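PDB 3K11: putative glycosyl hydrolase from Bacteroides thetaiotaomicron VPI-5482, which is probably a hydrolase of the glycoside hydrolase family 88 type, though its substrate and reaction have not been established. Local coordinates for residues H120-R123 and V124-K128; L234-A237 and D238-I242; K291-D294 and Y295-H299. One frame throughout, in Å; residues are numbered along the deposited sequence.

Contact 1 (H120-R123 and V124-K128); sequences HFKR and VYEEK
Arg-123 meets Glu-127, Val-124 and His-120 within the last two turns of helix 101-128, and its path explains most of this local contact. Its CB lies against the backbone N of Val-124, as the next residue in the helix requires. With CG anti to the backbone N (chi1 -173°), the chain starts out alongside Glu-127, the two pointing the same way: CG is 3.6 Å from Glu-127 OE2, and CD stays in touch with the same oxygen. The chain then bends at chi3 and carries the guanidinium back toward the start of the segment. Arg-123 NE therefore remains 4.3 Å from Glu-127 OE2, opposite charges near each other but not a salt bridge, and the carboxylate plane is turned 56° from the guanidinium. At the tip, NH1 donates to His-120 ND1 over 2.9 Å, the bond lying close to the planes of both flat groups, while His-120 O sits over one guanidinium face. NH2 donates instead to the backbone O of Tyr-63; in the conformer described, two bonds at different nitrogens hold the guanidinium, although a second conformer is also modelled.

One residue earlier, Lys-122 and Glu-126 cross at a slant; Lys-122 CE is 3.3 Å from Glu-126 OE2, but NZ runs on past it to 4.5 Å, so any attraction is probably only a longer-range one between opposite charges. Beneath these side chains runs the ordinary helical ladder, in which His-120 O accepts from Val-124 N and Arg-123 O from Glu-127 N. Val-124 CG2 also packs on His-120 O at 3.4 Å. On the buried side of the helix Phe-121 reaches Ala-70 and Leu-72 of strand 70-72 and Leu-135 of helix 133-139, the helix that Tyr-125 touches through Leu-136.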
ATOM      1  N   HIS A 120     -17.735  16.252 -49.097  1.00 28.97           N
ATOM      2  CA  HIS A 120     -19.028  16.932 -49.209  1.00 26.08           C
ATOM      3  C   HIS A 120     -19.268  17.812 -48.012  1.00 25.01           C
ATOM      4  O   HIS A 120     -19.761  18.917 -48.124  1.00 25.11           O
ATOM      5  CB  HIS A 120     -20.156  15.923 -49.359  1.00 27.04           C
ATOM      6  CG  HIS A 120     -20.070  15.117 -50.618  1.00 28.13           C
ATOM      7  ND1 HIS A 120     -20.419  15.627 -51.851  1.00 33.13           N
ATOM      8  CD2 HIS A 120     -19.687  13.836 -50.837  1.00 30.15           C
ATOM      9  CE1 HIS A 120     -20.239  14.701 -52.776  1.00 32.04           C
ATOM     10  NE2 HIS A 120     -19.800  13.602 -52.189  1.00 28.38           N
ATOM     11  N   PHE A 121     -18.962  17.311 -46.825  1.00 22.80           N
ATOM     12  CA  PHE A 121     -19.098  18.135 -45.645  1.00 23.06           C
ATOM     13  C   PHE A 121     -18.134  19.332 -45.663  1.00 24.39           C
ATOM     14  O   PHE A 121     -18.457  20.390 -45.150  1.00 26.57           O
ATOM     15  CB  PHE A 121     -18.880  17.295 -44.405  1.00 22.20           C
ATOM     16  CG  PHE A 121     -20.080  16.463 -44.001  1.00 19.85           C
ATOM     17  CD1 PHE A 121     -21.116  17.029 -43.304  1.00 26.47           C
ATOM     18  CD2 PHE A 121     -20.123  15.100 -44.271  1.00 27.41           C
ATOM     19  CE1 PHE A 121     -22.193  16.255 -42.872  1.00 23.94           C
ATOM     20  CE2 PHE A 121     -21.190  14.307 -43.835  1.00 27.03           C
ATOM     21  CZ  PHE A 121     -22.222  14.890 -43.125  1.00 25.42           C
ATOM     22  N   LYS A 122     -16.934  19.146 -46.210  1.00 26.76           N
ATOM     23  CA  LYS A 122     -16.003  20.247 -46.418  1.00 28.82           C
ATOM     24  C   LYS A 122     -16.632  21.326 -47.304  1.00 27.53           C
ATOM     25  O   LYS A 122     -16.526  22.510 -46.993  1.00 29.92           O
ATOM     26  CB  LYS A 122     -14.720  19.727 -47.063  1.00 31.72           C
ATOM     27  CG  LYS A 122     -13.631  20.784 -47.159  1.00 33.04           C
ATOM     28  CD  LYS A 122     -12.335  20.183 -47.662  1.00 33.17           C
ATOM     29  CE  LYS A 122     -11.288  21.293 -47.938  1.00 44.07           C
ATOM     30  NZ  LYS A 122      -9.992  20.717 -48.385  1.00 51.35           N
ATOM     31  N   ARG A 123     -17.294  20.915 -48.381  0.50 27.36           N
ATOM     32  CA  ARG A 123     -17.984  21.852 -49.263  0.50 26.48           C
ATOM     33  C   ARG A 123     -19.124  22.593 -48.556  0.50 26.99           C
ATOM     34  O   ARG A 123     -19.393  23.756 -48.843  0.50 22.65           O
ATOM     35  CB  ARG A 123     -18.513  21.108 -50.489  0.50 26.64           C
ATOM     36  CG  ARG A 123     -19.101  22.008 -51.563  0.50 27.60           C
ATOM     37  CD  ARG A 123     -19.960  21.256 -52.517  0.50 29.69           C
ATOM     38  NE  ARG A 123     -21.143  20.713 -51.852  0.50 37.79           N
ATOM     39  CZ  ARG A 123     -21.441  19.419 -51.738  0.50 32.02           C
ATOM     40  NH1 ARG A 123     -20.668  18.455 -52.280  0.50 13.23           N
ATOM     41  NH2 ARG A 123     -22.562  19.093 -51.098  0.50 32.40           N
ATOM     42  N   VAL A 124     -19.847  21.901 -47.681  1.00 26.93           N
ATOM     43  CA  VAL A 124     -20.884  22.544 -46.879  1.00 28.80           C
ATOM     44  C   VAL A 124     -20.246  23.564 -45.933  1.00 29.37           C
ATOM     45  O   VAL A 124     -20.732  24.687 -45.789  1.00 27.88           O
ATOM     46  CB  VAL A 124     -21.685  21.537 -46.034  1.00 27.71           C
ATOM     47  CG1 VAL A 124     -22.581  22.279 -45.039  1.00 25.49           C
ATOM     48  CG2 VAL A 124     -22.468  20.609 -46.944  1.00 22.24           C
ATOM     49  N   TYR A 125     -19.156  23.173 -45.305  1.00 28.86           N
ATOM     50  CA  TYR A 125     -18.508  24.073 -44.381  1.00 32.80           C
ATOM     51  C   TYR A 125     -18.020  25.343 -45.101  1.00 33.86           C
ATOM     52  O   TYR A 125     -18.234  26.448 -44.632  1.00 36.16           O
ATOM     53  CB  TYR A 125     -17.378  23.373 -43.696  1.00 34.75           C
ATOM     54  CG  TYR A 125     -16.739  24.183 -42.621  1.00 42.50           C
ATOM     55  CD1 TYR A 125     -17.513  24.845 -41.669  1.00 48.67           C
ATOM     56  CD2 TYR A 125     -15.360  24.241 -42.507  1.00 54.96           C
ATOM     57  CE1 TYR A 125     -16.947  25.581 -40.682  1.00 47.96           C
ATOM     58  CE2 TYR A 125     -14.771  24.965 -41.493  1.00 60.33           C
ATOM     59  CZ  TYR A 125     -15.578  25.644 -40.590  1.00 59.06           C
ATOM     60  OH  TYR A 125     -15.010  26.370 -39.569  1.00 64.64           O
ATOM     61  N   GLU A 126     -17.434  25.157 -46.277  1.00 34.66           N
ATOM     62  CA  GLU A 126     -16.935  26.265 -47.076  1.00 36.89           C
ATOM     63  C   GLU A 126     -18.065  27.174 -47.552  1.00 38.62           C
ATOM     64  O   GLU A 126     -17.950  28.389 -47.481  1.00 40.81           O
ATOM     65  CB  GLU A 126     -16.151  25.726 -48.267  1.00 36.17           C
ATOM     66  CG  GLU A 126     -14.833  25.126 -47.862  1.00 39.93           C
ATOM     67  CD  GLU A 126     -14.117  24.348 -48.984  1.00 43.25           C
ATOM     68  OE1 GLU A 126     -14.745  23.993 -50.017  1.00 49.68           O
ATOM     69  OE2 GLU A 126     -12.906  24.071 -48.793  1.00 50.72           O
ATOM     70  N   GLU A 127     -19.175  26.592 -48.001  1.00 35.89           N
ATOM     71  CA  GLU A 127     -20.287  27.388 -48.468  1.00 37.46           C
ATOM     72  C   GLU A 127     -21.118  28.014 -47.370  1.00 38.32           C
ATOM     73  O   GLU A 127     -21.552  29.147 -47.523  1.00 39.19           O
ATOM     74  CB  GLU A 127     -21.209  26.557 -49.339  1.00 36.58           C
ATOM     75  CG  GLU A 127     -20.528  26.092 -50.605  1.00 42.49           C
ATOM     76  CD  GLU A 127     -21.458  25.301 -51.496  1.00 43.42           C
ATOM     77  OE1 GLU A 127     -22.621  25.061 -51.065  1.00 47.78           O
ATOM     78  OE2 GLU A 127     -21.004  24.939 -52.613  1.00 50.38           O
ATOM     79  N   LYS A 128     -21.375  27.284 -46.288  1.00 34.94           N
ATOM     80  CA  LYS A 128     -22.326  27.750 -45.273  1.00 36.92           C
ATOM     81  C   LYS A 128     -21.683  28.301 -44.021  1.00 38.90           C
ATOM     82  O   LYS A 128     -22.364  28.934 -43.213  1.00 42.95           O
ATOM     83  CB  LYS A 128     -23.286  26.613 -44.879  1.00 37.47           C
ATOM     84  CG  LYS A 128     -24.048  26.025 -46.045  1.00 37.05           C
ATOM     85  CD  LYS A 128     -25.047  27.011 -46.622  1.00 48.03           C
ATOM     86  CE  LYS A 128     -25.417  26.665 -48.062  1.00 59.41           C
ATOM     87  NZ  LYS A 128     -25.898  25.264 -48.212  1.00 69.57           N
TER

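Contact 2 (L234-A237 and D238-I242); sequences LQFA and DRMFI
Leu-234 O accepts the backbone N of Asp-238, one of the i to i+4 bonds of the last turns of helix 222-240. At Gln-235 the carbonyl does something different: its O takes a side-chain donor, Arg-239 NH1, at 3.1 Å. The nitrogen stands above the carbonyl plane, 49° out of it, and not on a lone pair. Arg-239 gets there with CG anti to its own carbonyl carbon (chi1 -63°) and the chain stretched as far as NE, which lets CG and CD run past Gln-235 O before the guanidinium turns an edge to it. Arg-239 NH2 forms a salt bridge to Asp-186, whose backbone O also receives Gln-235 NE2; that amide nitrogen has Thr-188 OG1 as another partner.

Phe-236 and Met-240, a selenomethionine, lie side by side and point the same way. SE meets the ring at its rim, 3.9 Å from Phe-236 CD1 and 5.2 Å from the ring centroid, 90° off the normal: an edge-on Met-aromatic contact. Beneath it, Phe-236 O accepts Met-240 N at 2.9 Å and has a second, weak bond from Arg-239 N. Ala-237 O then accepts Phe-241 N at 2.9 Å. This is the closing turn, since Phe-241 is where the backbone leaves helical geometry and enters strand 241-242; Phe-241 CB packs 3.2 Å from the same Ala-237 O.

The helix thus runs directly into an outer strand of a three-stranded antiparallel sheet, next to strand 247-253, whose Tyr-248 touches Ala-237 and Met-240. Helix 202-217 lies against the Phe-236 ring, and helix 289-304 meets Leu-234 and Ala-237.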
ATOM      1  N   LEU A 234      11.157   8.592 -25.861  1.00 24.19           N
ATOM      2  CA  LEU A 234      12.151   8.720 -24.811  1.00 23.62           C
ATOM      3  C   LEU A 234      12.080  10.069 -24.107  1.00 24.91           C
ATOM      4  O   LEU A 234      12.352  10.180 -22.896  1.00 23.75           O
ATOM      5  CB  LEU A 234      13.529   8.496 -25.414  1.00 25.98           C
ATOM      6  CG  LEU A 234      13.873   7.112 -25.990  1.00 21.28           C
ATOM      7  CD1 LEU A 234      15.244   7.192 -26.643  1.00 22.99           C
ATOM      8  CD2 LEU A 234      13.827   5.977 -24.904  1.00 26.32           C
ATOM      9  N   GLN A 235      11.672  11.095 -24.825  1.00 23.30           N
ATOM     10  CA  GLN A 235      11.524  12.448 -24.212  1.00 22.95           C
ATOM     11  C   GLN A 235      10.346  12.492 -23.245  1.00 23.48           C
ATOM     12  O   GLN A 235      10.395  13.188 -22.224  1.00 24.37           O
ATOM     13  CB  GLN A 235      11.438  13.518 -25.321  1.00 24.02           C
ATOM     14  CG  GLN A 235      12.813  13.798 -25.924  1.00 24.53           C
ATOM     15  CD  GLN A 235      12.869  14.856 -27.001  1.00 29.20           C
ATOM     16  OE1 GLN A 235      13.962  15.106 -27.528  1.00 24.74           O
ATOM     17  NE2 GLN A 235      11.735  15.465 -27.359  1.00 23.37           N
ATOM     18  N   PHE A 236       9.241  11.803 -23.591  1.00 22.93           N
ATOM     19  CA  PHE A 236       8.138  11.596 -22.657  1.00 22.64           C
ATOM     20  C   PHE A 236       8.626  10.750 -21.475  1.00 22.30           C
ATOM     21  O   PHE A 236       8.447  11.100 -20.316  1.00 24.40           O
ATOM     22  CB  PHE A 236       6.949  10.842 -23.292  1.00 22.45           C
ATOM     23  CG  PHE A 236       5.945  11.716 -24.006  1.00 20.00           C
ATOM     24  CD1 PHE A 236       4.942  12.333 -23.315  1.00 24.69           C
ATOM     25  CD2 PHE A 236       5.949  11.844 -25.382  1.00 22.72           C
ATOM     26  CE1 PHE A 236       3.987  13.117 -23.960  1.00 20.84           C
ATOM     27  CE2 PHE A 236       4.986  12.652 -26.029  1.00 22.92           C
ATOM     28  CZ  PHE A 236       4.023  13.280 -25.310  1.00 24.38           C
ATOM     29  N   ALA A 237       9.182   9.588 -21.762  1.00 21.47           N
ATOM     30  CA  ALA A 237       9.503   8.645 -20.658  1.00 20.75           C
ATOM     31  C   ALA A 237      10.510   9.210 -19.664  1.00 25.67           C
ATOM     32  O   ALA A 237      10.358   8.964 -18.488  1.00 23.55           O
ATOM     33  CB  ALA A 237       9.940   7.248 -21.208  1.00 23.74           C
ATOM     34  N   ASP A 238      11.492   9.985 -20.141  0.50 24.89           N
ATOM     35  CA  ASP A 238      12.497  10.631 -19.264  0.50 24.76           C
ATOM     36  C   ASP A 238      11.819  11.356 -18.132  0.50 25.09           C
ATOM     37  O   ASP A 238      12.158  11.191 -16.944  0.50 24.41           O
ATOM     38  CB  ASP A 238      13.325  11.654 -20.051  0.50 23.55           C
ATOM     39  CG  ASP A 238      14.406  12.326 -19.199  0.50 26.84           C
ATOM     40  OD1 ASP A 238      15.169  11.560 -18.566  0.50 25.99           O
ATOM     41  OD2 ASP A 238      14.443  13.585 -19.144  0.50 32.56           O
ATOM     42  N   ARG A 239      10.812  12.122 -18.503  1.00 23.58           N
ATOM     43  CA  ARG A 239      10.100  12.979 -17.553  1.00 25.24           C
ATOM     44  C   ARG A 239       8.971  12.298 -16.774  1.00 26.24           C
ATOM     45  O   ARG A 239       8.759  12.616 -15.622  1.00 24.84           O
ATOM     46  CB  ARG A 239       9.491  14.134 -18.308  1.00 24.38           C
ATOM     47  CG  ARG A 239      10.564  15.002 -18.949  1.00 27.02           C
ATOM     48  CD  ARG A 239       9.902  15.978 -19.804  1.00 28.37           C
ATOM     49  NE  ARG A 239      10.744  17.046 -20.346  1.00 25.60           N
ATOM     50  CZ  ARG A 239      11.101  17.177 -21.629  1.00 24.99           C
ATOM     51  NH1 ARG A 239      10.862  16.232 -22.542  1.00 26.35           N
ATOM     52  NH2 ARG A 239      11.756  18.268 -21.980  1.00 27.22           N
HETATM   53  N   MSE A 240       8.272  11.381 -17.420  1.00 23.64           N
HETATM   54  CA  MSE A 240       7.019  10.851 -16.884  1.00 23.86           C
HETATM   55  C   MSE A 240       7.147   9.482 -16.210  1.00 25.71           C
HETATM   56  O   MSE A 240       6.311   9.155 -15.330  1.00 23.76           O
HETATM   57  CB  MSE A 240       5.941  10.924 -17.997  1.00 25.78           C
HETATM   58  CG  MSE A 240       5.724  12.363 -18.523  1.00 24.21           C
HETATM   59 SE   MSE A 240       4.151  12.441 -19.537  0.75 24.81          SE
HETATM   60  CE  MSE A 240       3.007  12.796 -17.957  1.00 25.38           C
ATOM     61  N   PHE A 241       8.192   8.710 -16.542  1.00 23.39           N
ATOM     62  CA  PHE A 241       8.375   7.359 -15.930  1.00 23.55           C
ATOM     63  C   PHE A 241       8.882   7.560 -14.525  1.00 27.39           C
ATOM     64  O   PHE A 241       9.663   8.476 -14.303  1.00 28.01           O
ATOM     65  CB  PHE A 241       9.322   6.477 -16.729  1.00 25.24           C
ATOM     66  CG  PHE A 241       9.266   5.011 -16.331  1.00 22.09           C
ATOM     67  CD1 PHE A 241       8.105   4.267 -16.513  1.00 24.91           C
ATOM     68  CD2 PHE A 241      10.368   4.373 -15.843  1.00 23.13           C
ATOM     69  CE1 PHE A 241       8.059   2.938 -16.165  1.00 25.94           C
ATOM     70  CE2 PHE A 241      10.293   3.025 -15.470  1.00 25.55           C
ATOM     71  CZ  PHE A 241       9.170   2.336 -15.633  1.00 24.76           C
ATOM     72  N   ILE A 242       8.479   6.680 -13.608  1.00 26.88           N
ATOM     73  CA  ILE A 242       8.864   6.737 -12.194  1.00 26.55           C
ATOM     74  C   ILE A 242       9.569   5.391 -11.914  1.00 26.18           C
ATOM     75  O   ILE A 242       8.921   4.393 -11.579  1.00 25.79           O
ATOM     76  CB  ILE A 242       7.679   6.868 -11.253  1.00 27.00           C
ATOM     77  CG1 ILE A 242       6.807   8.088 -11.591  1.00 26.85           C
ATOM     78  CG2 ILE A 242       8.186   7.115  -9.804  1.00 26.09           C
ATOM     79  CD1 ILE A 242       5.430   8.065 -11.020  1.00 29.31           C
TER

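Contact 3 (K291-D294 and Y295-H299); sequences KVMD and YFRAH
A Met-aromatic contact between Met-293 and Phe-296 and a water bridge between Asp-294 and Arg-297 join successive turns of helix 289-304, which packs between helix 265-281 and helix 222-240. Met-293, a selenomethionine, serves two partners on the following turn. Its SE is 4.1 Å from Phe-296 CD2 and 5.4 Å from the ring centroid, approaching obliquely at 73° off the normal. Its CG lies over one face of the Arg-297 guanidinium, 3.5 Å from NH1 and displaced toward the rim of the group, while SE also touches NE and CZ. This double reach follows from the torsions: CG is anti to the backbone N (chi1 -179°), and bends at chi2 and chi3 lay SE beside Phe-296 and Arg-297. Arg-297, extended from CG to NE, crosses Met-293 at an angle, its aliphatic part passing Met-293 O, which accepts Arg-297 N at 2.8 Å with an almost straight N-H...O of 175°.

Tyr-295 N donates to Lys-291 O over a longer 3.2 Å; the Tyr-295 ring also leans on that oxygen through CD2. Farther out, the ring meets Phe-233, Leu-234 and Ala-237 of helix 222-240. Phe-296 points to the other neighbour, packing on Leu-272 and Ala-275 of helix 265-281.

Asp-294 and Arg-297 make no direct bond: OD1 and NH1 are 5.2 Å apart. Arg-297 NH2 is held by the backbone O of Trp-344. One water spans the gap, lying at the edge of the guanidinium plane: it donates to Asp-294 OD1 at 2.6 Å and accepts from Arg-297 NH1 at 3.0 Å.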
ATOM      1  N   LYS A 291      16.621   0.730 -25.442  0.50 23.68           N
ATOM      2  CA  LYS A 291      16.118   1.696 -24.472  0.50 24.27           C
ATOM      3  C   LYS A 291      14.605   1.677 -24.385  0.50 24.60           C
ATOM      4  O   LYS A 291      14.027   1.853 -23.306  0.50 23.07           O
ATOM      5  CB  LYS A 291      16.581   3.107 -24.839  0.50 25.60           C
ATOM      6  CG  LYS A 291      18.024   3.375 -24.484  0.50 30.24           C
ATOM      7  CD  LYS A 291      18.355   4.839 -24.613  0.50 29.56           C
ATOM      8  CE  LYS A 291      19.794   5.084 -24.226  0.50 33.92           C
ATOM      9  NZ  LYS A 291      20.127   6.526 -24.501  0.50 38.83           N
ATOM     10  N   VAL A 292      13.964   1.510 -25.533  1.00 22.31           N
ATOM     11  CA  VAL A 292      12.510   1.409 -25.574  1.00 23.68           C
ATOM     12  C   VAL A 292      12.061   0.106 -24.935  1.00 24.06           C
ATOM     13  O   VAL A 292      11.114   0.086 -24.128  1.00 23.99           O
ATOM     14  CB  VAL A 292      11.976   1.469 -27.018  1.00 23.39           C
ATOM     15  CG1 VAL A 292      10.461   1.225 -27.081  1.00 21.83           C
ATOM     16  CG2 VAL A 292      12.296   2.816 -27.635  1.00 23.74           C
HETATM   17  N   MSE A 293      12.751  -0.971 -25.264  1.00 22.40           N
HETATM   18  CA  MSE A 293      12.411  -2.270 -24.674  1.00 24.91           C
HETATM   19  C   MSE A 293      12.613  -2.314 -23.170  1.00 23.01           C
HETATM   20  O   MSE A 293      11.820  -2.891 -22.414  1.00 24.63           O
HETATM   21  CB  MSE A 293      13.196  -3.381 -25.379  1.00 25.00           C
HETATM   22  CG  MSE A 293      12.903  -4.765 -24.874  1.00 25.95           C
HETATM   23 SE   MSE A 293      11.076  -5.400 -25.116  0.75 22.26          SE
HETATM   24  CE  MSE A 293      11.145  -5.731 -26.946  1.00 24.34           C
ATOM     25  N   ASP A 294      13.703  -1.748 -22.708  1.00 24.41           N
ATOM     26  CA  ASP A 294      13.934  -1.606 -21.274  1.00 24.67           C
ATOM     27  C   ASP A 294      12.813  -0.832 -20.557  1.00 23.69           C
ATOM     28  O   ASP A 294      12.386  -1.240 -19.482  1.00 24.69           O
ATOM     29  CB  ASP A 294      15.263  -0.900 -21.017  1.00 27.17           C
ATOM     30  CG  ASP A 294      16.480  -1.782 -21.318  1.00 35.11           C
ATOM     31  OD1 ASP A 294      16.332  -3.005 -21.570  1.00 33.15           O
ATOM     32  OD2 ASP A 294      17.589  -1.218 -21.325  1.00 35.24           O
ATOM     33  N   TYR A 295      12.365   0.275 -21.140  1.00 23.51           N
ATOM     34  CA  TYR A 295      11.231   1.012 -20.593  1.00 22.77           C
ATOM     35  C   TYR A 295       9.990   0.169 -20.566  1.00 22.52           C
ATOM     36  O   TYR A 295       9.252   0.152 -19.565  1.00 23.02           O
ATOM     37  CB  TYR A 295      10.927   2.291 -21.383  1.00 24.63           C
ATOM     38  CG  TYR A 295      11.631   3.506 -20.852  1.00 23.48           C
ATOM     39  CD1 TYR A 295      11.362   3.984 -19.589  1.00 25.57           C
ATOM     40  CD2 TYR A 295      12.546   4.209 -21.651  1.00 24.89           C
ATOM     41  CE1 TYR A 295      11.995   5.096 -19.094  1.00 28.68           C
ATOM     42  CE2 TYR A 295      13.155   5.358 -21.156  1.00 27.42           C
ATOM     43  CZ  TYR A 295      12.878   5.771 -19.868  1.00 30.29           C
ATOM     44  OH  TYR A 295      13.486   6.904 -19.395  1.00 29.09           O
ATOM     45  N   PHE A 296       9.734  -0.548 -21.658  1.00 22.45           N
ATOM     46  CA  PHE A 296       8.552  -1.445 -21.724  1.00 21.63           C
ATOM     47  C   PHE A 296       8.596  -2.522 -20.666  1.00 24.58           C
ATOM     48  O   PHE A 296       7.667  -2.689 -19.873  1.00 23.00           O
ATOM     49  CB  PHE A 296       8.498  -2.149 -23.076  1.00 23.12           C
ATOM     50  CG  PHE A 296       7.314  -3.100 -23.205  1.00 23.60           C
ATOM     51  CD1 PHE A 296       6.006  -2.621 -23.116  1.00 23.45           C
ATOM     52  CD2 PHE A 296       7.534  -4.465 -23.343  1.00 24.96           C
ATOM     53  CE1 PHE A 296       4.922  -3.502 -23.154  1.00 23.06           C
ATOM     54  CE2 PHE A 296       6.460  -5.370 -23.402  1.00 22.07           C
ATOM     55  CZ  PHE A 296       5.157  -4.882 -23.324  1.00 24.10           C
ATOM     56  N   ARG A 297       9.714  -3.223 -20.603  1.00 25.67           N
ATOM     57  CA  ARG A 297       9.859  -4.250 -19.592  1.00 24.52           C
ATOM     58  C   ARG A 297       9.744  -3.760 -18.142  1.00 24.09           C
ATOM     59  O   ARG A 297       9.151  -4.454 -17.302  1.00 25.83           O
ATOM     60  CB  ARG A 297      11.137  -5.024 -19.830  1.00 25.01           C
ATOM     61  CG  ARG A 297      11.029  -5.968 -21.015  1.00 25.92           C
ATOM     62  CD  ARG A 297      12.317  -6.684 -21.197  1.00 32.97           C
ATOM     63  NE  ARG A 297      12.115  -7.662 -22.272  1.00 34.10           N
ATOM     64  CZ  ARG A 297      13.029  -8.008 -23.169  1.00 33.79           C
ATOM     65  NH1 ARG A 297      14.271  -7.501 -23.118  1.00 32.32           N
ATOM     66  NH2 ARG A 297      12.700  -8.863 -24.139  1.00 29.64           N
ATOM     67  N   ALA A 298      10.302  -2.593 -17.823  1.00 23.30           N
ATOM     68  CA  ALA A 298      10.195  -2.024 -16.487  1.00 22.74           C
ATOM     69  C   ALA A 298       8.741  -1.666 -16.169  1.00 23.07           C
ATOM     70  O   ALA A 298       8.281  -1.870 -15.049  1.00 24.29           O
ATOM     71  CB  ALA A 298      11.083  -0.783 -16.325  1.00 22.47           C
ATOM     72  N   HIS A 299       8.011  -1.158 -17.159  1.00 21.76           N
ATOM     73  CA  HIS A 299       6.604  -0.808 -16.969  1.00 21.65           C
ATOM     74  C   HIS A 299       5.737  -2.050 -16.767  1.00 23.13           C
ATOM     75  O   HIS A 299       4.856  -2.094 -15.907  1.00 23.78           O
ATOM     76  CB  HIS A 299       6.118   0.003 -18.168  1.00 21.97           C
ATOM     77  CG  HIS A 299       4.835   0.733 -17.930  1.00 24.32           C
ATOM     78  ND1 HIS A 299       4.015   1.129 -18.965  1.00 22.80           N
ATOM     79  CD2 HIS A 299       4.224   1.128 -16.782  1.00 23.43           C
ATOM     80  CE1 HIS A 299       2.968   1.771 -18.464  1.00 24.09           C
ATOM     81  NE2 HIS A 299       3.068   1.789 -17.145  1.00 25.43           N
TER
HETATM   82  O   HOH W   1      15.489  -5.481 -21.338  1.00 39.86           O

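Overall arrangement
The three contacts follow one another along the chain, at the C-terminal end of helix 101-128, at the passage from helix 222-240 into strand 241-242, and within helix 289-304. Contact 1 ends a helix far from the others: its centre is about 42 Å from that of contact 2 and about 46 Å from that of contact 3, across the chain's centre from the latter. Contacts 2 and 3, with centres about 11 Å apart, touch. Tyr-295 meets Phe-241 edge-to-face and Ala-298 rests on Phe-241, joining two neighbouring helices and a sheet strand. The largely helical chain is consistent with the (alpha/alpha)6 barrel of family 88 and its six-hairpin clan.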